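PDB 6YJN: beta carbonic anhydrase from Burkholderia pseudomallei, which probably catalyses the reversible interconversion of hydrogencarbonate and a proton with carbon dioxide and water, using one zinc ion per subunit. Local coordinates for residues Asn69-Thr77 with Asn155-Val163. Numbering follows the deposited sequence.
Sequences NIANVVVHT and NAIEQVVNV
The loop that leaves strand 64-69 beside the zinc site runs along helix 145-165, and the amides of N155, Q159 and N162 bind its main chain. N155 lies at the zinc end of the contact. Its CG is anti to the backbone N (chi1 -178°), which carries the amide out to the loop. N155 ND2 donates to A71 O at 3.1 Å; that oxygen lies almost in the plane of the N155 amide. One turn on, the Q159 chain bends and brings OE1 to V74 N, from which it accepts. Q159 CG lies beside N72 O, and OE1 also faces V73 CG1. From the next turn, N162 ND2 donates to V74 O. V74 is thus engaged at both N and O, though both bonds are modelled implausibly short and their exact lengths are doubtful.

This is the alpha/beta core of a beta-class carbonic anhydrase, with a helix packed on the sheet beside the metal site. The zinc ligands are C46, D48, H102 and C105. The N72 side chain comes within about 4 Å of that of C46. A type II turn spans N69 to N72. N69 OD1 accepts from V73 N just past the turn at 2.7 Å, nearly straight at 171° and on a lone pair.

V74 also packs on the helix. Its CG1 lies against N162 CB, and V74 CG2 meets V163 CG2 at 3.9 Å. The H76 ring crosses the N162 amide with planes 53° apart. H76 NE2 is hydrogen-bonded to D129 of the second subunit, so the loop also reaches a subunit interface.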
loop_
_atom_site.group_PDB
_atom_site.type_symbol
_atom_site.label_atom_id
_atom_site.label_comp_id
_atom_site.label_asym_id
_atom_site.label_seq_id
_atom_site.Cartn_x
_atom_site.Cartn_y
_atom_site.Cartn_z
ATOM N N ASN A 69 -2.789 2.379 -13.516
ATOM C CA ASN A 69 -3.578 2.784 -12.365
ATOM C C ASN A 69 -4.343 4.061 -12.708
ATOM O O ASN A 69 -4.044 4.709 -13.709
ATOM C CB ASN A 69 -2.700 2.975 -11.131
ATOM C CG ASN A 69 -1.729 4.128 -11.262
ATOM O OD1 ASN A 69 -2.140 5.292 -11.274
ATOM N ND2 ASN A 69 -0.443 3.816 -11.331
ATOM N N ILE A 70 -5.324 4.427 -11.866
ATOM C CA ILE A 70 -6.130 5.604 -12.156
ATOM C C ILE A 70 -5.251 6.849 -12.049
ATOM O O ILE A 70 -4.778 7.189 -10.969
ATOM C CB ILE A 70 -7.512 5.675 -11.437
ATOM C CG1 ILE A 70 -7.803 7.047 -10.810
ATOM C CG2 ILE A 70 -7.771 4.523 -10.464
ATOM N N ALA A 71 -4.959 7.429 -13.222
ATOM C CA ALA A 71 -4.253 8.686 -13.429
ATOM C C ALA A 71 -2.746 8.475 -13.468
ATOM O O ALA A 71 -1.989 9.430 -13.273
ATOM C CB ALA A 71 -4.645 9.712 -12.397
ATOM N N ASN A 72 -2.314 7.233 -13.734
ATOM C CA ASN A 72 -0.892 6.955 -13.887
ATOM C C ASN A 72 -0.108 7.654 -12.774
ATOM O O ASN A 72 0.743 8.494 -13.030
ATOM C CB ASN A 72 -0.373 7.353 -15.273
ATOM C CG ASN A 72 -0.733 8.771 -15.676
ATOM O OD1 ASN A 72 -1.671 8.973 -16.446
ATOM N ND2 ASN A 72 -0.012 9.756 -15.154
ATOM N N VAL A 73 -0.427 7.308 -11.527
ATOM C CA VAL A 73 0.199 7.899 -10.362
ATOM C C VAL A 73 1.262 6.920 -9.873
ATOM O O VAL A 73 1.006 5.717 -9.751
ATOM C CB VAL A 73 -0.862 8.151 -9.266
ATOM C CG1 VAL A 73 -0.292 8.824 -8.030
ATOM C CG2 VAL A 73 -2.076 8.912 -9.779
ATOM N N VAL A 74 2.451 7.452 -9.588
ATOM C CA VAL A 74 3.496 6.684 -8.930
ATOM C C VAL A 74 3.624 7.198 -7.500
ATOM O O VAL A 74 4.177 8.278 -7.289
ATOM C CB VAL A 74 4.833 6.771 -9.699
ATOM C CG1 VAL A 74 5.990 6.146 -8.943
ATOM C CG2 VAL A 74 4.729 6.177 -11.096
ATOM N N VAL A 75 3.075 6.434 -6.541
ATOM C CA VAL A 75 3.241 6.711 -5.121
ATOM C C VAL A 75 4.587 6.146 -4.649
ATOM O O VAL A 75 4.952 5.013 -4.976
ATOM C CB VAL A 75 2.055 6.192 -4.284
ATOM C CG1 VAL A 75 2.236 6.425 -2.797
ATOM C CG2 VAL A 75 0.740 6.783 -4.736
ATOM N N HIS A 76 5.330 6.977 -3.902
ATOM C CA HIS A 76 6.623 6.633 -3.340
ATOM C C HIS A 76 6.559 5.250 -2.699
ATOM O O HIS A 76 7.533 4.502 -2.715
ATOM C CB HIS A 76 6.970 7.639 -2.243
ATOM C CG HIS A 76 7.295 9.001 -2.737
ATOM N ND1 HIS A 76 8.071 9.213 -3.855
ATOM C CD2 HIS A 76 7.010 10.223 -2.233
ATOM C CE1 HIS A 76 8.216 10.517 -4.037
ATOM N NE2 HIS A 76 7.579 11.164 -3.047
ATOM N N THR A 77 5.396 4.934 -2.120
ATOM C CA THR A 77 5.277 3.794 -1.229
ATOM C C THR A 77 4.292 2.760 -1.780
ATOM O O THR A 77 3.850 1.885 -1.038
ATOM C CB THR A 77 4.931 4.280 0.185
ATOM O OG1 THR A 77 3.861 5.199 -0.001
ATOM C CG2 THR A 77 6.067 5.023 0.855
ATOM N N ASN A 155 1.171 16.541 -14.117
ATOM C CA ASN A 155 1.013 15.267 -13.438
ATOM C C ASN A 155 2.031 14.237 -13.952
ATOM O O ASN A 155 2.655 13.527 -13.167
ATOM C CB ASN A 155 -0.420 14.752 -13.500
ATOM C CG ASN A 155 -0.587 13.451 -12.744
ATOM O OD1 ASN A 155 -0.206 13.348 -11.574
ATOM N ND2 ASN A 155 -1.165 12.460 -13.403
ATOM N N ALA A 156 2.245 14.173 -15.270
ATOM C CA ALA A 156 3.107 13.126 -15.803
ATOM C C ALA A 156 4.582 13.381 -15.472
ATOM O O ALA A 156 5.376 12.440 -15.342
ATOM C CB ALA A 156 2.868 12.926 -17.282
ATOM N N ILE A 157 4.944 14.661 -15.327
ATOM C CA ILE A 157 6.314 15.037 -15.007
ATOM C C ILE A 157 6.622 14.653 -13.559
ATOM O O ILE A 157 7.652 14.044 -13.264
ATOM C CB ILE A 157 6.532 16.545 -15.254
ATOM C CG1 ILE A 157 6.609 16.872 -16.750
ATOM C CG2 ILE A 157 7.752 17.045 -14.491
ATOM C CD1 ILE A 157 5.722 18.021 -17.194
ATOM N N GLU A 158 5.723 15.060 -12.660
ATOM C CA GLU A 158 5.894 14.809 -11.251
ATOM C C GLU A 158 6.051 13.302 -11.084
ATOM O O GLU A 158 7.051 12.838 -10.555
ATOM C CB GLU A 158 4.685 15.368 -10.510
ATOM N N GLN A 159 5.088 12.536 -11.611
ATOM C CA GLN A 159 5.134 11.090 -11.484
ATOM C C GLN A 159 6.526 10.592 -11.858
ATOM O O GLN A 159 7.089 9.739 -11.175
ATOM C CB GLN A 159 4.058 10.438 -12.350
ATOM C CG GLN A 159 2.648 10.692 -11.843
ATOM C CD GLN A 159 2.582 10.801 -10.341
ATOM O OE1 GLN A 159 2.565 9.806 -9.620
ATOM N NE2 GLN A 159 2.543 12.028 -9.856
ATOM N N VAL A 160 7.071 11.137 -12.950
ATOM C CA VAL A 160 8.414 10.783 -13.365
ATOM C C VAL A 160 9.417 11.111 -12.256
ATOM O O VAL A 160 10.243 10.264 -11.914
ATOM C CB VAL A 160 8.767 11.408 -14.724
ATOM C CG1 VAL A 160 10.241 11.729 -14.858
ATOM C CG2 VAL A 160 8.334 10.495 -15.853
ATOM N N VAL A 161 9.330 12.311 -11.662
ATOM C CA VAL A 161 10.214 12.634 -10.545
ATOM C C VAL A 161 10.157 11.490 -9.525
ATOM O O VAL A 161 11.177 11.088 -8.977
ATOM C CB VAL A 161 9.973 14.035 -9.931
ATOM N N ASN A 162 8.962 10.917 -9.346
ATOM C CA ASN A 162 8.703 9.876 -8.363
ATOM C C ASN A 162 9.493 8.613 -8.703
ATOM O O ASN A 162 10.162 8.043 -7.841
ATOM C CB ASN A 162 7.203 9.588 -8.234
ATOM C CG ASN A 162 6.447 10.659 -7.477
ATOM O OD1 ASN A 162 7.039 11.628 -7.002
ATOM N ND2 ASN A 162 5.142 10.489 -7.351
ATOM N N VAL A 163 9.390 8.190 -9.965
ATOM C CA VAL A 163 10.143 7.064 -10.484
ATOM C C VAL A 163 11.636 7.292 -10.259
ATOM O O VAL A 163 12.355 6.389 -9.823
ATOM C CB VAL A 163 9.892 6.868 -11.987
ATOM C CG1 VAL A 163 10.747 5.735 -12.512
ATOM C CG2 VAL A 163 8.427 6.632 -12.302
#